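Local atomic coordinates of branched-chain phosphotransacylase (Enterococcus faecalis, PDB entry 1YCO), a protein that probably transfers acyl groups between phosphate and coenzyme A, acting as an acyltransferase on branched-chain substrates. Residues A[14-19]-A[257-262]; A[56-61]-A[84-89]; A[75-80]-A[253-258]. All coordinates share one frame; numbering follows the deposited sequence.

Contact 1: A[14-19]-A[257-262]; sequences ILQLVK and DSTESK
Leu17, inside helix 12-24, and Thr259, the first residue of helix 259-274, are the nearest backbone neighbours, with CA atoms 5.8 Å apart. Ser258 is the N-cap of the second helix, its OG accepting from Ser261 N at 3.3 Å with an N-H...O angle of 139°. Thr259 then turns its side chain to the first helix. Its methyl CG2 rests on the backbone there, 4.1 Å from Leu17 CA and 4.0 Å from Gln16 O. Nearer the solvent, the side chains of Gln16 and Thr259 cross at about a right angle; Gln16 NE2 comes to 3.1 Å from Thr259 OG1, but the angle is too poor for a hydrogen bond. Deeper in, Leu17 holds CG anti to its backbone N (chi1 174°), which carries both methyls to the root of Lys262, Leu17 CD2 lying 3.9 Å from Lys262 CB. The lysine chain runs on, extended, and its NZ makes a weak bond to Asp257 O, just before the start of its own helix. Glu260 OE1 forms a salt bridge with Lys20 NZ, a second link to helix 12-24. This is helix-to-helix packing in one of the helical layers flanking the parallel sheet of a Rossmann-like alpha/beta domain.

Contact 2: A[56-61]-A[84-89]; sequences AVAQEA and LKEMLK
Glu86 of helix 80-87 lies across Ala58 and Gln59 of helix 54-66, in a helical layer of the Rossmann-like domain. Helix 54-66 is the crossover from strand 47-50 to strand 72-75, and helix 80-87 follows that second strand. The glutamate starts with a carbon-to-carbon contact: Glu86 CB is 4.0 Å from Ala58 CB, and Glu86 CG closes to 3.6 Å from the same methyl. Its first torsion lies away from any staggered position (chi1 -116°), and a bend at chi2 (-64°) lays the carboxylate along the backbone of the facing helix. Glu86 CD thereby comes to 3.3 Å from Gln59 CA. The two oxygens then part. Glu86 OE1 meets the aliphatic root of Gln59, 3.2 Å from Gln59 CB, and also forms a salt bridge with Lys89 NZ at 3.6 Å, just beyond the end of its own helix. The Gln59 side chain touches through CB and CG: it bends at chi2 and takes the amide away, the amide plane standing 82° from the carboxylate. The carboxylate of this buried residue thus has hydrocarbon and backbone of 56-61 beside it, and its polar partners named here, Lys89 and His92, come from 84-89 and the chain just after it. Glu86 OE2 sits 3.2 Å from Gln59 CA and accepts a weak hydrogen bond from His92 NE2.

Contact 3: A[75-80]-A[253-258]; sequences KGIIQT and TSRSDS
Lys75 NZ is gripped by three backbone carbonyls, one of them Thr253 O on the facing segment. The shortest of the three bonds goes to Ile78 O at 2.9 Å, with the nitrogen in the carbonyl plane and a C=O...N angle of 159°; those to Thr253 O at 3.2 Å and Gly76 O are weak. Bends at chi3 (92°) and chi4 (66°) curl the chain back over its own loop to reach them. The backbones add a weak bond from Thr253 N to Lys75 O, an oxygen that also lies 3.1 Å from Thr253 CB. Farther out, Ile77 sets its CD1 methyl over the centre of one face of the Arg255 guanidinium, 3.3 Å from Arg255 CZ, while Arg255 NH2 pairs with Glu13 OE2 in a salt bridge. The type I turn from Ser254 to Asp257 is pinned inside by Ser254 N giving to Asp257 OD2 at 2.7 Å, on the anti side and somewhat out of the carboxylate plane. The segments are the loops following the neighbouring parallel strands 72-75 and 250-252. Lys75 O and Thr253 O, two acceptors, lie 3.4 Å apart, and the amine on Thr253 O probably eases their repulsion, joining both loops through one side chain.

How the contacts relate
Contact 3 lies between the other two, at the loops that leave strands 72-75 and 250-252, and each of these loops leads into a helix of another contact. Contact 1 lies about 10 Å from it, centre to centre, and shares Asp257 and Ser258; Lys262 CG packs 3.3 Å from Thr253 OG1, and Ile14 CD1 4.0 Å from Gly76 CA. Contact 2, about 15 Å from contact 3 between centres, meets it where Ala58 CB touches Ile78 CD1 at 3.6 Å. Contacts 1 and 2 do not touch: their centres are about 22 Å apart and their nearest atoms about 10 Å. Ser256 OG makes a weak hydrogen bond to Lys203 NZ of the second subunit, and Ser258 packs on His202 of that subunit.

Contact 1: A[14-19]-A[257-262]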
# COMPACT_ATOMS: atom_id res chain seq x y z
N ILE A 14 -13.55 11.96 22.94
CA ILE A 14 -14.43 10.81 23.06
C ILE A 14 -15.87 11.30 23.21
O ILE A 14 -16.80 10.70 22.68
CB ILE A 14 -14.03 9.92 24.28
CG1 ILE A 14 -12.64 9.32 24.07
CG2 ILE A 14 -15.05 8.81 24.49
CD1 ILE A 14 -12.50 8.44 22.81
N LEU A 15 -16.05 12.42 23.91
CA LEU A 15 -17.38 12.99 24.12
C LEU A 15 -18.07 13.29 22.79
O LEU A 15 -19.27 13.04 22.62
CB LEU A 15 -17.29 14.27 24.94
CG LEU A 15 -18.61 14.77 25.50
CD1 LEU A 15 -19.15 13.79 26.53
CD2 LEU A 15 -18.40 16.13 26.13
N GLN A 16 -17.31 13.83 21.84
CA GLN A 16 -17.84 14.16 20.53
C GLN A 16 -18.35 12.88 19.83
O GLN A 16 -19.34 12.92 19.10
CB GLN A 16 -16.74 14.83 19.69
CG GLN A 16 -17.22 16.00 18.84
CD GLN A 16 -16.18 16.45 17.82
OE1 GLN A 16 -15.01 16.68 18.16
NE2 GLN A 16 -16.60 16.58 16.55
N LEU A 17 -17.66 11.76 20.08
CA LEU A 17 -18.03 10.45 19.50
C LEU A 17 -19.33 9.92 20.08
O LEU A 17 -20.24 9.51 19.35
CB LEU A 17 -16.93 9.41 19.76
CG LEU A 17 -17.22 7.96 19.35
CD1 LEU A 17 -17.53 7.91 17.86
CD2 LEU A 17 -16.02 7.06 19.68
N VAL A 18 -19.39 9.93 21.41
CA VAL A 18 -20.57 9.46 22.11
C VAL A 18 -21.80 10.24 21.65
O VAL A 18 -22.81 9.66 21.24
CB VAL A 18 -20.39 9.61 23.63
CG1 VAL A 18 -21.65 9.18 24.36
CG2 VAL A 18 -19.21 8.76 24.09
N LYS A 19 -21.71 11.57 21.69
CA LYS A 19 -22.82 12.40 21.26
C LYS A 19 -23.28 12.00 19.86
O LYS A 19 -24.47 11.75 19.63
CB LYS A 19 -22.43 13.88 21.29
CG LYS A 19 -22.24 14.43 22.69
CD LYS A 19 -22.05 15.93 22.71
CE LYS A 19 -21.91 16.44 24.15
NZ LYS A 19 -21.65 17.92 24.24
N ASP A 257 -7.25 10.65 15.64
CA ASP A 257 -8.34 10.20 14.78
C ASP A 257 -9.57 11.10 14.82
O ASP A 257 -10.05 11.48 15.89
CB ASP A 257 -8.77 8.77 15.13
CG ASP A 257 -7.69 7.76 14.85
OD1 ASP A 257 -7.10 7.80 13.75
OD2 ASP A 257 -7.44 6.90 15.73
N SER A 258 -10.06 11.44 13.64
CA SER A 258 -11.23 12.29 13.51
C SER A 258 -12.44 11.59 14.11
O SER A 258 -12.44 10.38 14.32
CB SER A 258 -11.50 12.58 12.04
OG SER A 258 -11.66 11.36 11.32
N THR A 259 -13.49 12.36 14.37
CA THR A 259 -14.70 11.82 14.93
C THR A 259 -15.38 10.83 14.00
O THR A 259 -15.93 9.80 14.45
CB THR A 259 -15.69 12.93 15.25
OG1 THR A 259 -15.03 13.94 16.03
CG2 THR A 259 -16.87 12.37 16.04
N GLU A 260 -15.37 11.13 12.71
CA GLU A 260 -15.98 10.25 11.71
C GLU A 260 -15.21 8.95 11.61
O GLU A 260 -15.77 7.89 11.34
CB GLU A 260 -16.00 10.92 10.33
CG GLU A 260 -17.07 12.00 10.18
CD GLU A 260 -18.48 11.43 10.14
OE1 GLU A 260 -19.44 12.23 10.24
OE2 GLU A 260 -18.63 10.19 9.99
N SER A 261 -13.90 9.04 11.84
CA SER A 261 -13.04 7.87 11.78
C SER A 261 -13.38 6.91 12.92
O SER A 261 -13.57 5.71 12.70
CB SER A 261 -11.58 8.30 11.85
OG SER A 261 -10.72 7.17 11.91
N LYS A 262 -13.46 7.43 14.14
CA LYS A 262 -13.79 6.57 15.28
C LYS A 262 -15.19 6.00 15.08
O LYS A 262 -15.43 4.82 15.35
CB LYS A 262 -13.74 7.37 16.58
CG LYS A 262 -12.36 7.87 16.94
CD LYS A 262 -12.40 8.96 18.01
CE LYS A 262 -11.00 9.48 18.30
NZ LYS A 262 -10.99 10.81 18.97

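Contact 2: A[56-61]-A[84-89]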
# COMPACT_ATOMS: atom_id res chain seq x y z
N ALA A 56 -5.49 0.54 36.27
CA ALA A 56 -6.80 0.34 36.86
C ALA A 56 -7.89 0.55 35.81
O ALA A 56 -8.80 -0.28 35.67
CB ALA A 56 -6.99 1.29 38.04
N VAL A 57 -7.78 1.65 35.06
CA VAL A 57 -8.72 2.02 34.00
C VAL A 57 -8.91 0.86 33.03
O VAL A 57 -10.03 0.45 32.73
CB VAL A 57 -8.21 3.24 33.17
CG1 VAL A 57 -9.23 3.61 32.09
CG2 VAL A 57 -7.96 4.43 34.07
N ALA A 58 -7.78 0.34 32.55
CA ALA A 58 -7.77 -0.77 31.62
C ALA A 58 -8.39 -2.02 32.24
O ALA A 58 -9.26 -2.65 31.66
CB ALA A 58 -6.34 -1.07 31.17
N GLN A 59 -7.93 -2.36 33.44
CA GLN A 59 -8.45 -3.56 34.10
C GLN A 59 -9.96 -3.51 34.27
O GLN A 59 -10.65 -4.51 34.06
CB GLN A 59 -7.78 -3.76 35.46
CG GLN A 59 -8.07 -5.13 36.07
CD GLN A 59 -9.36 -5.17 36.88
OE1 GLN A 59 -9.92 -6.24 37.14
NE2 GLN A 59 -9.83 -4.00 37.30
N GLU A 60 -10.48 -2.35 34.64
CA GLU A 60 -11.90 -2.18 34.85
C GLU A 60 -12.72 -2.17 33.55
O GLU A 60 -13.85 -2.66 33.52
CB GLU A 60 -12.15 -0.92 35.68
CG GLU A 60 -11.63 -1.07 37.10
CD GLU A 60 -12.15 -0.01 38.04
OE1 GLU A 60 -11.69 1.15 37.94
OE2 GLU A 60 -13.04 -0.33 38.87
N ALA A 61 -12.12 -1.63 32.49
CA ALA A 61 -12.77 -1.59 31.17
C ALA A 61 -12.90 -3.00 30.60
O ALA A 61 -13.96 -3.41 30.13
CB ALA A 61 -11.96 -0.72 30.22
N LEU A 84 -3.98 -3.80 25.91
CA LEU A 84 -3.80 -5.06 25.22
C LEU A 84 -3.32 -6.14 26.18
O LEU A 84 -3.92 -7.22 26.26
CB LEU A 84 -2.79 -4.89 24.08
CG LEU A 84 -2.87 -5.93 22.96
CD1 LEU A 84 -4.23 -5.83 22.28
CD2 LEU A 84 -1.75 -5.68 21.95
N LYS A 85 -2.26 -5.85 26.91
CA LYS A 85 -1.73 -6.80 27.88
C LYS A 85 -2.83 -7.11 28.90
O LYS A 85 -2.92 -8.22 29.44
CB LYS A 85 -0.51 -6.22 28.61
CG LYS A 85 0.10 -7.19 29.64
CD LYS A 85 0.81 -6.46 30.77
CE LYS A 85 2.00 -5.63 30.29
NZ LYS A 85 2.62 -4.89 31.43
N GLU A 86 -3.66 -6.10 29.15
CA GLU A 86 -4.76 -6.22 30.09
C GLU A 86 -5.86 -7.19 29.63
O GLU A 86 -6.32 -8.02 30.41
CB GLU A 86 -5.36 -4.84 30.36
CG GLU A 86 -5.20 -4.38 31.79
CD GLU A 86 -5.95 -5.27 32.76
OE1 GLU A 86 -5.53 -5.38 33.93
OE2 GLU A 86 -6.98 -5.86 32.34
N MET A 87 -6.27 -7.09 28.37
CA MET A 87 -7.32 -7.97 27.84
C MET A 87 -6.83 -9.38 27.51
O MET A 87 -7.64 -10.28 27.28
CB MET A 87 -7.97 -7.32 26.61
CG MET A 87 -6.98 -6.77 25.59
SD MET A 87 -7.74 -5.75 24.27
CE MET A 87 -8.41 -7.06 23.20
N LEU A 88 -5.52 -9.58 27.52
CA LEU A 88 -4.94 -10.89 27.24
C LEU A 88 -4.59 -11.69 28.49
O LEU A 88 -3.84 -12.67 28.41
CB LEU A 88 -3.70 -10.75 26.34
CG LEU A 88 -3.94 -10.50 24.84
CD1 LEU A 88 -2.61 -10.34 24.12
CD2 LEU A 88 -4.73 -11.66 24.24
N LYS A 89 -5.12 -11.30 29.65
CA LYS A 89 -4.84 -12.04 30.89
C LYS A 89 -5.82 -13.20 31.06
O LYS A 89 -7.01 -13.07 30.78
CB LYS A 89 -4.92 -11.12 32.11
CG LYS A 89 -3.76 -10.16 32.26
CD LYS A 89 -3.85 -9.37 33.56
CE LYS A 89 -2.70 -8.38 33.69
NZ LYS A 89 -2.83 -7.51 34.90

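Contact 3: A[75-80]-A[253-258]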
# COMPACT_ATOMS: atom_id res chain seq x y z
N LYS A 75 -10.85 1.61 23.00
CA LYS A 75 -9.70 2.25 23.60
C LYS A 75 -9.68 3.77 23.44
O LYS A 75 -9.39 4.29 22.36
CB LYS A 75 -8.41 1.68 23.00
CG LYS A 75 -7.15 2.22 23.66
CD LYS A 75 -5.90 1.80 22.91
CE LYS A 75 -5.50 2.81 21.87
NZ LYS A 75 -5.08 4.10 22.49
N GLY A 76 -9.98 4.47 24.53
CA GLY A 76 -9.96 5.93 24.51
C GLY A 76 -8.51 6.37 24.60
O GLY A 76 -7.69 5.94 23.79
N ILE A 77 -8.19 7.22 25.57
CA ILE A 77 -6.81 7.69 25.73
C ILE A 77 -6.09 6.84 26.78
O ILE A 77 -6.26 7.02 27.98
CB ILE A 77 -6.77 9.18 26.15
CG1 ILE A 77 -7.37 10.03 25.03
CG2 ILE A 77 -5.33 9.61 26.42
CD1 ILE A 77 -7.36 11.52 25.33
N ILE A 78 -5.28 5.89 26.31
CA ILE A 78 -4.53 4.99 27.17
C ILE A 78 -3.56 4.18 26.31
O ILE A 78 -3.87 3.87 25.16
CB ILE A 78 -5.49 4.01 27.92
CG1 ILE A 78 -4.68 3.00 28.73
CG2 ILE A 78 -6.38 3.29 26.92
CD1 ILE A 78 -5.53 2.08 29.58
N GLN A 79 -2.39 3.86 26.86
CA GLN A 79 -1.40 3.09 26.11
C GLN A 79 -2.00 1.78 25.60
O GLN A 79 -2.63 1.03 26.35
CB GLN A 79 -0.18 2.79 26.98
CG GLN A 79 0.44 4.02 27.61
CD GLN A 79 -0.35 4.52 28.81
OE1 GLN A 79 -0.22 5.69 29.23
NE2 GLN A 79 -1.18 3.64 29.39
N THR A 80 -1.79 1.51 24.32
CA THR A 80 -2.29 0.31 23.68
C THR A 80 -1.72 -0.94 24.35
O THR A 80 -2.43 -1.92 24.58
CB THR A 80 -1.91 0.31 22.18
OG1 THR A 80 -2.32 1.56 21.60
CG2 THR A 80 -2.60 -0.83 21.43
N THR A 253 -8.76 3.44 19.15
CA THR A 253 -8.90 4.85 18.82
C THR A 253 -7.62 5.61 19.19
O THR A 253 -6.95 5.29 20.17
CB THR A 253 -10.12 5.46 19.56
OG1 THR A 253 -11.28 5.38 18.72
CG2 THR A 253 -9.87 6.90 19.97
N SER A 254 -7.30 6.62 18.38
CA SER A 254 -6.13 7.45 18.61
C SER A 254 -6.62 8.89 18.65
O SER A 254 -7.42 9.29 17.81
CB SER A 254 -5.11 7.29 17.48
OG SER A 254 -4.01 8.17 17.66
N ARG A 255 -6.14 9.66 19.62
CA ARG A 255 -6.56 11.05 19.76
C ARG A 255 -6.58 11.78 18.41
O ARG A 255 -7.51 12.52 18.12
CB ARG A 255 -5.62 11.77 20.74
CG ARG A 255 -6.11 13.14 21.18
CD ARG A 255 -5.40 13.58 22.45
NE ARG A 255 -6.29 14.38 23.30
CZ ARG A 255 -6.16 14.52 24.61
NH1 ARG A 255 -5.16 13.93 25.26
NH2 ARG A 255 -7.04 15.26 25.28
N SER A 256 -5.55 11.54 17.60
CA SER A 256 -5.45 12.16 16.29
C SER A 256 -6.58 11.76 15.34
O SER A 256 -6.83 12.44 14.34
CB SER A 256 -4.10 11.83 15.64
OG SER A 256 -3.90 10.43 15.55
N ASP A 257 -7.25 10.65 15.64
CA ASP A 257 -8.34 10.20 14.78
C ASP A 257 -9.57 11.10 14.82
O ASP A 257 -10.05 11.48 15.89
CB ASP A 257 -8.77 8.77 15.13
CG ASP A 257 -7.69 7.76 14.85
OD1 ASP A 257 -7.10 7.80 13.75
OD2 ASP A 257 -7.44 6.90 15.73
N SER A 258 -10.06 11.44 13.64
CA SER A 258 -11.23 12.29 13.51
C SER A 258 -12.44 11.59 14.11
O SER A 258 -12.44 10.38 14.32
CB SER A 258 -11.50 12.58 12.04
OG SER A 258 -11.66 11.36 11.32